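Local coordinates for protein NAD-dependent benzaldehyde dehydrogenase (Legionella pneumophila, PDB 3RHE) that is of uncertain function: named an NAD-dependent benzaldehyde dehydrogenase, it has the fold of the glyoxalase/bleomycin resistance superfamily and may bind a small ligand, at residues Leu9-Val14 and Glu70-Val75; Tyr13-Ala18 and Trp53-Ile58; Glu79-Ile84 and Leu118-Leu123. One frame throughout, in Å; residues are numbered along the deposited sequence.

Contact 1 (Leu9-Val14 and Glu70-Val75); sequences LVLFYV and ELSFQV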
loop_
_atom_site.group_PDB
_atom_site.type_symbol
_atom_site.label_atom_id
_atom_site.label_comp_id
_atom_site.label_asym_id
_atom_site.label_seq_id
_atom_site.Cartn_x
_atom_site.Cartn_y
_atom_site.Cartn_z
ATOM N N LEU A 9 2.104 -5.146 -4.184
ATOM C CA LEU A 9 2.724 -3.846 -4.073
ATOM C C LEU A 9 3.327 -3.680 -2.687
ATOM O O LEU A 9 2.640 -3.805 -1.677
ATOM C CB LEU A 9 1.692 -2.755 -4.362
ATOM C CG LEU A 9 2.024 -1.292 -4.053
ATOM C CD1 LEU A 9 3.210 -0.779 -4.886
ATOM C CD2 LEU A 9 0.773 -0.439 -4.296
ATOM N N VAL A 10 4.622 -3.407 -2.651
ATOM C CA VAL A 10 5.311 -3.122 -1.400
ATOM C C VAL A 10 5.196 -1.623 -1.150
ATOM O O VAL A 10 5.528 -0.825 -2.014
ATOM C CB VAL A 10 6.784 -3.558 -1.481
ATOM C CG1 VAL A 10 7.540 -3.210 -0.189
ATOM C CG2 VAL A 10 6.858 -5.053 -1.769
ATOM N N LEU A 11 4.696 -1.250 0.020
ATOM C CA LEU A 11 4.476 0.145 0.356
ATOM C C LEU A 11 5.428 0.567 1.465
ATOM O O LEU A 11 5.395 0.019 2.553
ATOM C CB LEU A 11 3.028 0.358 0.826
ATOM C CG LEU A 11 1.925 1.002 -0.014
ATOM C CD1 LEU A 11 2.271 1.188 -1.477
ATOM C CD2 LEU A 11 0.592 0.249 0.188
ATOM N N PHE A 12 6.276 1.546 1.180
ATOM C CA PHE A 12 7.157 2.115 2.186
ATOM C C PHE A 12 6.576 3.446 2.667
ATOM O O PHE A 12 6.293 4.336 1.859
ATOM C CB PHE A 12 8.556 2.350 1.588
ATOM C CG PHE A 12 9.450 1.129 1.608
ATOM C CD1 PHE A 12 8.966 -0.107 2.022
ATOM C CD2 PHE A 12 10.763 1.216 1.191
ATOM C CE1 PHE A 12 9.796 -1.241 2.031
ATOM C CE2 PHE A 12 11.596 0.096 1.198
ATOM C CZ PHE A 12 11.108 -1.130 1.620
ATOM N N TYR A 13 6.402 3.583 3.977
ATOM C CA TYR A 13 6.086 4.882 4.553
ATOM C C TYR A 13 7.351 5.748 4.489
ATOM O O TYR A 13 8.406 5.321 4.944
ATOM C CB TYR A 13 5.627 4.740 6.006
ATOM C CG TYR A 13 4.400 3.857 6.215
ATOM C CD1 TYR A 13 3.575 3.496 5.153
ATOM C CD2 TYR A 13 4.053 3.412 7.495
ATOM C CE1 TYR A 13 2.442 2.685 5.356
ATOM C CE2 TYR A 13 2.925 2.609 7.709
ATOM C CZ TYR A 13 2.121 2.258 6.640
ATOM O OH TYR A 13 1.000 1.471 6.864
ATOM N N VAL A 14 7.244 6.947 3.915
ATOM C CA VAL A 14 8.382 7.862 3.825
ATOM C C VAL A 14 8.073 9.276 4.357
ATOM O O VAL A 14 6.947 9.786 4.218
ATOM C CB VAL A 14 8.920 7.982 2.376
ATOM C CG1 VAL A 14 9.362 6.624 1.842
ATOM C CG2 VAL A 14 7.886 8.637 1.443
ATOM N N GLU A 70 3.995 -1.622 4.402
ATOM C CA GLU A 70 2.877 -2.553 4.262
ATOM C C GLU A 70 3.151 -3.460 3.080
ATOM O O GLU A 70 3.796 -3.053 2.113
ATOM C CB GLU A 70 1.547 -1.832 3.981
ATOM C CG GLU A 70 1.194 -0.659 4.876
ATOM C CD GLU A 70 -0.064 0.059 4.383
ATOM O OE1 GLU A 70 -0.561 -0.320 3.309
ATOM O OE2 GLU A 70 -0.550 1.002 5.046
ATOM N N LEU A 71 2.642 -4.681 3.148
ATOM C CA LEU A 71 2.578 -5.531 1.980
ATOM C C LEU A 71 1.139 -5.398 1.517
ATOM O O LEU A 71 0.215 -5.671 2.286
ATOM C CB LEU A 71 2.852 -6.976 2.354
ATOM C CG LEU A 71 3.483 -7.976 1.365
ATOM C CD1 LEU A 71 2.714 -9.289 1.419
ATOM C CD2 LEU A 71 3.613 -7.494 -0.077
ATOM N N SER A 72 0.933 -4.960 0.283
ATOM C CA SER A 72 -0.431 -4.688 -0.169
ATOM C C SER A 72 -0.805 -5.486 -1.418
ATOM O O SER A 72 0.067 -5.891 -2.198
ATOM C CB SER A 72 -0.664 -3.183 -0.387
ATOM O OG SER A 72 -0.153 -2.747 -1.635
ATOM N N PHE A 73 -2.113 -5.691 -1.580
ATOM C CA PHE A 73 -2.684 -6.534 -2.617
ATOM C C PHE A 73 -3.738 -5.704 -3.344
ATOM O O PHE A 73 -4.764 -5.376 -2.759
ATOM C CB PHE A 73 -3.409 -7.745 -2.009
ATOM C CG PHE A 73 -2.604 -8.521 -0.989
ATOM C CD1 PHE A 73 -2.127 -9.793 -1.286
ATOM C CD2 PHE A 73 -2.352 -7.999 0.274
ATOM C CE1 PHE A 73 -1.397 -10.517 -0.353
ATOM C CE2 PHE A 73 -1.629 -8.715 1.207
ATOM C CZ PHE A 73 -1.149 -9.978 0.895
ATOM N N GLN A 74 -3.488 -5.370 -4.605
ATOM C CA GLN A 74 -4.434 -4.598 -5.397
ATOM C C GLN A 74 -5.438 -5.544 -6.056
ATOM O O GLN A 74 -5.044 -6.524 -6.696
ATOM C CB GLN A 74 -3.717 -3.763 -6.458
ATOM C CG GLN A 74 -4.643 -2.781 -7.166
ATOM C CD GLN A 74 -3.953 -1.994 -8.272
ATOM O OE1 GLN A 74 -2.722 -1.940 -8.346
ATOM N NE2 GLN A 74 -4.750 -1.384 -9.145
ATOM N N VAL A 75 -6.728 -5.273 -5.872
ATOM C CA VAL A 75 -7.762 -6.132 -6.465
ATOM C C VAL A 75 -8.673 -5.356 -7.410
ATOM O O VAL A 75 -8.621 -4.123 -7.478
ATOM C CB VAL A 75 -8.604 -6.902 -5.394
ATOM C CG1 VAL A 75 -7.698 -7.774 -4.560
ATOM C CG2 VAL A 75 -9.376 -5.933 -4.502
#

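Contact 2 (Tyr13-Ala18 and Trp53-Ile58); sequences YVKNPA and WAQEEI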
loop_
_atom_site.group_PDB
_atom_site.type_symbol
_atom_site.label_atom_id
_atom_site.label_comp_id
_atom_site.label_asym_id
_atom_site.label_seq_id
_atom_site.Cartn_x
_atom_site.Cartn_y
_atom_site.Cartn_z
ATOM N N TYR A 13 6.402 3.583 3.977
ATOM C CA TYR A 13 6.086 4.882 4.553
ATOM C C TYR A 13 7.351 5.748 4.489
ATOM O O TYR A 13 8.406 5.321 4.944
ATOM C CB TYR A 13 5.627 4.740 6.006
ATOM C CG TYR A 13 4.400 3.857 6.215
ATOM C CD1 TYR A 13 3.575 3.496 5.153
ATOM C CD2 TYR A 13 4.053 3.412 7.495
ATOM C CE1 TYR A 13 2.442 2.685 5.356
ATOM C CE2 TYR A 13 2.925 2.609 7.709
ATOM C CZ TYR A 13 2.121 2.258 6.640
ATOM O OH TYR A 13 1.000 1.471 6.864
ATOM N N VAL A 14 7.244 6.947 3.915
ATOM C CA VAL A 14 8.382 7.862 3.825
ATOM C C VAL A 14 8.073 9.276 4.357
ATOM O O VAL A 14 6.947 9.786 4.218
ATOM C CB VAL A 14 8.920 7.982 2.376
ATOM C CG1 VAL A 14 9.362 6.624 1.842
ATOM C CG2 VAL A 14 7.886 8.637 1.443
ATOM N N LYS A 15 9.074 9.910 4.960
ATOM C CA LYS A 15 8.898 11.289 5.443
ATOM C C LYS A 15 8.673 12.275 4.291
ATOM O O LYS A 15 7.835 13.181 4.376
ATOM C CB LYS A 15 10.109 11.742 6.264
ATOM C CG LYS A 15 10.150 11.219 7.691
ATOM C CD LYS A 15 11.230 11.939 8.493
ATOM C CE LYS A 15 10.795 12.177 9.937
ATOM N NZ LYS A 15 11.859 12.863 10.746
ATOM N N ASN A 16 9.425 12.093 3.211
ATOM C CA ASN A 16 9.360 13.007 2.062
ATOM C C ASN A 16 9.423 12.254 0.743
ATOM O O ASN A 16 10.507 11.893 0.293
ATOM C CB ASN A 16 10.497 14.027 2.135
ATOM C CG ASN A 16 10.415 15.092 1.035
ATOM O OD1 ASN A 16 10.112 14.794 -0.120
ATOM N ND2 ASN A 16 10.702 16.334 1.398
ATOM N N PRO A 17 8.256 12.014 0.122
ATOM C CA PRO A 17 8.159 11.265 -1.134
ATOM C C PRO A 17 9.025 11.858 -2.254
ATOM O O PRO A 17 9.545 11.102 -3.081
ATOM C CB PRO A 17 6.675 11.352 -1.474
ATOM C CG PRO A 17 6.003 11.493 -0.138
ATOM C CD PRO A 17 6.928 12.360 0.663
ATOM N N ALA A 18 9.189 13.177 -2.274
ATOM C CA ALA A 18 10.040 13.810 -3.278
ATOM C C ALA A 18 11.484 13.352 -3.135
ATOM O O ALA A 18 12.103 12.924 -4.106
ATOM C CB ALA A 18 9.952 15.349 -3.190
ATOM N N TRP A 53 5.054 6.271 0.065
ATOM C CA TRP A 53 3.834 6.939 0.493
ATOM C C TRP A 53 4.082 7.850 1.706
ATOM O O TRP A 53 4.607 7.410 2.740
ATOM C CB TRP A 53 2.792 5.852 0.804
ATOM C CG TRP A 53 1.356 6.279 0.852
ATOM C CD1 TRP A 53 0.812 7.457 0.401
ATOM C CD2 TRP A 53 0.262 5.496 1.354
ATOM N NE1 TRP A 53 -0.560 7.460 0.621
ATOM C CE2 TRP A 53 -0.917 6.267 1.200
ATOM C CE3 TRP A 53 0.169 4.223 1.935
ATOM C CZ2 TRP A 53 -2.170 5.802 1.603
ATOM C CZ3 TRP A 53 -1.086 3.765 2.341
ATOM C CH2 TRP A 53 -2.234 4.558 2.172
ATOM N N ALA A 54 3.724 9.127 1.565
ATOM C CA ALA A 54 3.934 10.104 2.630
ATOM C C ALA A 54 3.347 9.632 3.959
ATOM O O ALA A 54 2.154 9.349 4.063
ATOM C CB ALA A 54 3.372 11.482 2.246
ATOM N N GLN A 55 4.209 9.571 4.968
ATOM C CA GLN A 55 3.863 9.036 6.280
ATOM C C GLN A 55 2.632 9.724 6.869
ATOM O O GLN A 55 1.812 9.095 7.543
ATOM C CB GLN A 55 5.057 9.194 7.221
ATOM C CG GLN A 55 5.037 8.302 8.446
ATOM C CD GLN A 55 6.354 8.351 9.216
ATOM O OE1 GLN A 55 6.513 7.680 10.240
ATOM N NE2 GLN A 55 7.304 9.152 8.724
ATOM N N GLU A 56 2.498 11.013 6.590
ATOM C CA GLU A 56 1.412 11.810 7.141
ATOM C C GLU A 56 0.063 11.447 6.526
ATOM O O GLU A 56 -0.986 11.762 7.083
ATOM C CB GLU A 56 1.709 13.303 6.948
ATOM C CG GLU A 56 2.316 13.659 5.586
ATOM C CD GLU A 56 3.847 13.607 5.563
ATOM O OE1 GLU A 56 4.478 14.677 5.703
ATOM O OE2 GLU A 56 4.426 12.512 5.392
ATOM N N GLU A 57 0.095 10.778 5.380
ATOM C CA GLU A 57 -1.129 10.385 4.683
ATOM C C GLU A 57 -1.689 9.024 5.099
ATOM O O GLU A 57 -2.798 8.659 4.704
ATOM C CB GLU A 57 -0.884 10.376 3.176
ATOM C CG GLU A 57 -0.459 11.724 2.635
ATOM C CD GLU A 57 -1.600 12.717 2.640
ATOM O OE1 GLU A 57 -2.666 12.372 2.092
ATOM O OE2 GLU A 57 -1.435 13.827 3.197
ATOM N N ILE A 58 -0.935 8.257 5.876
ATOM C CA ILE A 58 -1.361 6.883 6.134
ATOM C C ILE A 58 -2.537 6.794 7.106
ATOM O O ILE A 58 -2.582 7.499 8.107
ATOM C CB ILE A 58 -0.236 6.021 6.724
ATOM C CG1 ILE A 58 1.077 6.253 5.975
ATOM C CG2 ILE A 58 -0.643 4.563 6.712
ATOM C CD1 ILE A 58 0.987 6.013 4.501
#

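Contact 3 (Glu79-Ile84 and Leu118-Leu123); sequences EMVDEI and LRIFCL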
loop_
_atom_site.group_PDB
_atom_site.type_symbol
_atom_site.label_atom_id
_atom_site.label_comp_id
_atom_site.label_asym_id
_atom_site.label_seq_id
_atom_site.Cartn_x
_atom_site.Cartn_y
_atom_site.Cartn_z
ATOM N N GLU A 79 -16.245 -4.772 -4.555
ATOM C CA GLU A 79 -16.840 -6.052 -4.187
ATOM C C GLU A 79 -15.773 -7.098 -3.860
ATOM O O GLU A 79 -15.916 -7.852 -2.915
ATOM C CB GLU A 79 -17.768 -6.562 -5.304
ATOM C CG GLU A 79 -19.067 -5.764 -5.447
ATOM C CD GLU A 79 -18.936 -4.497 -6.304
ATOM O OE1 GLU A 79 -17.858 -4.235 -6.890
ATOM O OE2 GLU A 79 -19.929 -3.746 -6.377
HETATM N N MSE A 80 -14.698 -7.151 -4.639
HETATM C CA MSE A 80 -13.622 -8.088 -4.314
HETATM C C MSE A 80 -12.960 -7.717 -2.974
HETATM O O MSE A 80 -12.613 -8.593 -2.183
HETATM C CB MSE A 80 -12.572 -8.160 -5.438
HETATM C CG MSE A 80 -11.451 -9.152 -5.145
HETATM SE SE MSE A 80 -12.153 -10.950 -4.819
HETATM C CE MSE A 80 -11.894 -11.735 -6.575
ATOM N N VAL A 81 -12.779 -6.421 -2.728
ATOM C CA VAL A 81 -12.291 -5.972 -1.419
ATOM C C VAL A 81 -13.183 -6.485 -0.288
ATOM O O VAL A 81 -12.691 -6.989 0.708
ATOM C CB VAL A 81 -12.238 -4.433 -1.320
ATOM C CG1 VAL A 81 -11.894 -4.006 0.106
ATOM C CG2 VAL A 81 -11.259 -3.867 -2.323
ATOM N N ASP A 82 -14.503 -6.348 -0.439
ATOM C CA ASP A 82 -15.431 -6.851 0.580
ATOM C C ASP A 82 -15.348 -8.367 0.719
ATOM O O ASP A 82 -15.393 -8.904 1.824
ATOM C CB ASP A 82 -16.880 -6.451 0.261
ATOM C CG ASP A 82 -17.124 -4.970 0.447
ATOM O OD1 ASP A 82 -16.465 -4.362 1.322
ATOM O OD2 ASP A 82 -17.962 -4.419 -0.287
ATOM N N GLU A 83 -15.236 -9.054 -0.408
ATOM C CA GLU A 83 -15.162 -10.515 -0.385
ATOM C C GLU A 83 -13.916 -10.974 0.380
ATOM O O GLU A 83 -13.997 -11.875 1.209
ATOM C CB GLU A 83 -15.204 -11.067 -1.811
ATOM C CG GLU A 83 -14.824 -12.540 -1.985
ATOM C CD GLU A 83 -15.707 -13.498 -1.188
ATOM O OE1 GLU A 83 -16.846 -13.135 -0.822
ATOM O OE2 GLU A 83 -15.247 -14.629 -0.933
ATOM N N ILE A 84 -12.763 -10.348 0.123
ATOM C CA ILE A 84 -11.563 -10.743 0.851
ATOM C C ILE A 84 -11.689 -10.385 2.329
ATOM O O ILE A 84 -11.208 -11.103 3.196
ATOM C CB ILE A 84 -10.273 -10.122 0.264
ATOM C CG1 ILE A 84 -10.121 -10.502 -1.211
ATOM C CG2 ILE A 84 -9.065 -10.587 1.076
ATOM C CD1 ILE A 84 -9.004 -9.788 -1.936
ATOM N N LEU A 118 -0.899 -5.554 6.315
ATOM C CA LEU A 118 -1.281 -6.223 5.086
ATOM C C LEU A 118 -2.513 -5.491 4.566
ATOM O O LEU A 118 -3.556 -5.503 5.207
ATOM C CB LEU A 118 -1.644 -7.678 5.394
ATOM C CG LEU A 118 -0.569 -8.528 6.095
ATOM C CD1 LEU A 118 -1.110 -9.911 6.401
ATOM C CD2 LEU A 118 0.654 -8.651 5.222
ATOM N N ARG A 119 -2.400 -4.857 3.407
ATOM C CA ARG A 119 -3.488 -4.028 2.921
ATOM C C ARG A 119 -4.119 -4.574 1.653
ATOM O O ARG A 119 -3.420 -4.976 0.721
ATOM C CB ARG A 119 -3.023 -2.584 2.688
ATOM C CG ARG A 119 -4.090 -1.689 2.022
ATOM C CD ARG A 119 -3.548 -0.293 1.668
ATOM N NE ARG A 119 -3.048 0.428 2.839
ATOM C CZ ARG A 119 -3.802 1.130 3.673
ATOM N NH1 ARG A 119 -5.114 1.211 3.484
ATOM N NH2 ARG A 119 -3.244 1.752 4.702
ATOM N N ILE A 120 -5.447 -4.580 1.626
ATOM C CA ILE A 120 -6.203 -4.887 0.417
ATOM C C ILE A 120 -6.767 -3.553 -0.092
ATOM O O ILE A 120 -7.302 -2.769 0.690
ATOM C CB ILE A 120 -7.412 -5.834 0.715
ATOM C CG1 ILE A 120 -6.977 -7.150 1.387
ATOM C CG2 ILE A 120 -8.214 -6.111 -0.556
ATOM C CD1 ILE A 120 -6.086 -8.017 0.556
ATOM N N PHE A 121 -6.656 -3.284 -1.385
ATOM C CA PHE A 121 -7.268 -2.070 -1.926
ATOM C C PHE A 121 -7.711 -2.237 -3.368
ATOM O O PHE A 121 -7.141 -3.025 -4.127
ATOM C CB PHE A 121 -6.327 -0.866 -1.815
ATOM C CG PHE A 121 -5.141 -0.936 -2.743
ATOM C CD1 PHE A 121 -5.131 -0.234 -3.939
ATOM C CD2 PHE A 121 -4.041 -1.724 -2.428
ATOM C CE1 PHE A 121 -4.045 -0.307 -4.802
ATOM C CE2 PHE A 121 -2.950 -1.804 -3.294
ATOM C CZ PHE A 121 -2.957 -1.085 -4.481
ATOM N N CYS A 122 -8.751 -1.490 -3.721
ATOM C CA CYS A 122 -9.156 -1.297 -5.103
ATOM C C CYS A 122 -9.049 0.200 -5.399
ATOM O O CYS A 122 -9.618 1.021 -4.674
ATOM C CB CYS A 122 -10.610 -1.743 -5.302
ATOM S SG CYS A 122 -11.225 -1.415 -6.971
ATOM N N LEU A 123 -8.328 0.563 -6.452
ATOM C CA LEU A 123 -8.173 1.982 -6.799
ATOM C C LEU A 123 -9.436 2.572 -7.423
ATOM O O LEU A 123 -10.109 1.900 -8.200
ATOM C CB LEU A 123 -7.010 2.170 -7.777
ATOM C CG LEU A 123 -5.627 1.818 -7.235
ATOM C CD1 LEU A 123 -4.560 2.008 -8.306
ATOM C CD2 LEU A 123 -5.331 2.665 -6.016
#

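Contact 1 (Leu9-Val14 and Glu70-Val75)
Glu70 reaches back across an antiparallel strand pair toward Leu11, its hydrogen-bonded partner, and toward Tyr13. CB lies 4.1 Å from CB of Leu11. With CG anti to the carbonyl carbon (chi1 -49°) and the chain extended beyond it, the acid runs out at about a right angle to the tyrosine side chain, and CG passes 3.5 Å from Tyr13 CZ. At the tip the oxygens part company. OE1 lies 3.4 Å from the methyl CD2 of Leu11 and forms a salt bridge with Arg119. OE2 meets the edge of the Tyr13 ring, near its plane, and accepts a hydrogen bond from OH. The modelled OH to OE2 distance of 2.4 Å is very short, and its exact value is doubtful. Carboxylate and ring stand 81° apart. A long acid suits this buried place because its two oxygens can reach an arginine and a phenol, which would probably stabilise the carboxylate; the phenol OH also bonds Arg117.

Further along, Leu9 O accepts hydrogen bonds from both Ser72 N (2.8 Å) and Ser72 OG (3.0 Å), so the small hydroxyl is satisfied by a strand carbonyl. Val10 and Leu71 turn to the other face and touch only lightly.

Strand 8-14 also pairs in parallel with strand 49-54, and strand 69-74 with strand 117-123, so this antiparallel pair is the seam between two parallel-paired sides of the curved mixed sheet, in keeping with the glyoxalase/bleomycin resistance family.

Contact 2 (Tyr13-Ala18 and Trp53-Ile58)
Val14 and its partners Trp53 and Gln55 supply the hydrogen bonds of this contact, all through the backbone. Val14 N donates to Trp53 O at 2.9 Å, and Gln55 N donates to Val14 O at 2.8 Å. Val14 thus bonds with both N-H and C=O to the two residues flanking Ala54, the pattern of a parallel bridge. Two CA-H...O contacts, from Tyr13 CA to Trp53 O and from Ala54 CA to Val14 O, lie beside them.

The aromatic interaction is a CH-pi contact. Ile58 holds CG1 anti to its carbonyl carbon (chi1 -45°), which sets it over one face of the Tyr13 ring, 3.9 Å from the centroid and 15° off the normal, and turns CG2 to within 3.6 Å of Tyr13 CZ. A branched isoleucine suits this place: its CG1-CD1 arm lies between two rings, CG1 over the phenol and CD1 over a face of the Trp53 indole, toward the rim, while CG2 also packs on the phenol.

Apolar packing closes the other end, where Pro17 CG rests 3.6 Å from Ala54 CB; a methyl is small enough to let the proline ring come this near. On the more exposed side Lys15 and Gln55 run side by side in the same direction, and Lys15 CG lies 3.7 Å from Gln55 NE2.

Here strands 8-14 and 49-54 end together. The first chain turns through Asn16, the N-cap whose OD1 accepts from Lys19 N, into helix 17-28; the second winds into a short 3-10 turn. The indole of Trp53 meets Phe39 edge-to-face and touches Arg119 of strand 117-123.

Contact 3 (Glu79-Ile84 and Leu118-Leu123)
Helix 79-84 packs along strand 118-123, nearly antiparallel to it, their axes 163° apart in direction and 8.0 Å apart at closest approach, with Val81 and Phe121 nearest in CA position. Val81 and Ile84, one turn on, both aim CB at the strand, and alternate strand residues, Ile120 and Cys122, aim back.

Val81 does its touching with CG2. Anti to the carbonyl carbon and beside the backbone N, this methyl is the branch turned to the strand, where it lies 3.7 Å from Cys122 CB and 4.2 Å from Ile120 CG2. It also presses on the strand backbone, 3.7 Å from Cys122 N; a short beta-branched side chain suits this close passage. Ile84 crosses Ile120 obliquely, and the two trade branches: CG2 of Ile84 lies 4.0 Å from CD1 of Ile120, while CD1 of Ile84 lies equally near CG2 of Ile120. Phe121 turns away, onto the face where it packs against Ser72 and Gln74.

Val75 and Phe108 also touch Val81, and Trp88, further along helix 78-90, touches Ile120, which widens the apolar layer between helix and sheet.

No hydrogen bond joins the two segments. What holds them is the fit and burial of methyl and methylene groups, so the contact depends on shape rather than on directed bonds, while backbone bonds run within the helix and between the sheet's strands.

In the fold
Contacts 1 and 2 share strand 8-14, with Tyr13 belonging to both: its hydroxyl serves contact 1 and its ring face contact 2. Contact 1 lies near the centre of the chain and combines strand pairing with a buried acid. Contact 2, about 13 Å away centre to centre, sits at the strand ends, where backbone bonds give way to turns and some exposed side chains. Contact 3 is buried and wholly apolar, fastening a helix to the sheet on the face turned away from Glu70. The Glu70-Arg119 salt bridge and the pairing of strands 69-74 and 117-123 tie contact 1 to contact 3, while contacts 2 and 3 lie about 22 Å apart between centres.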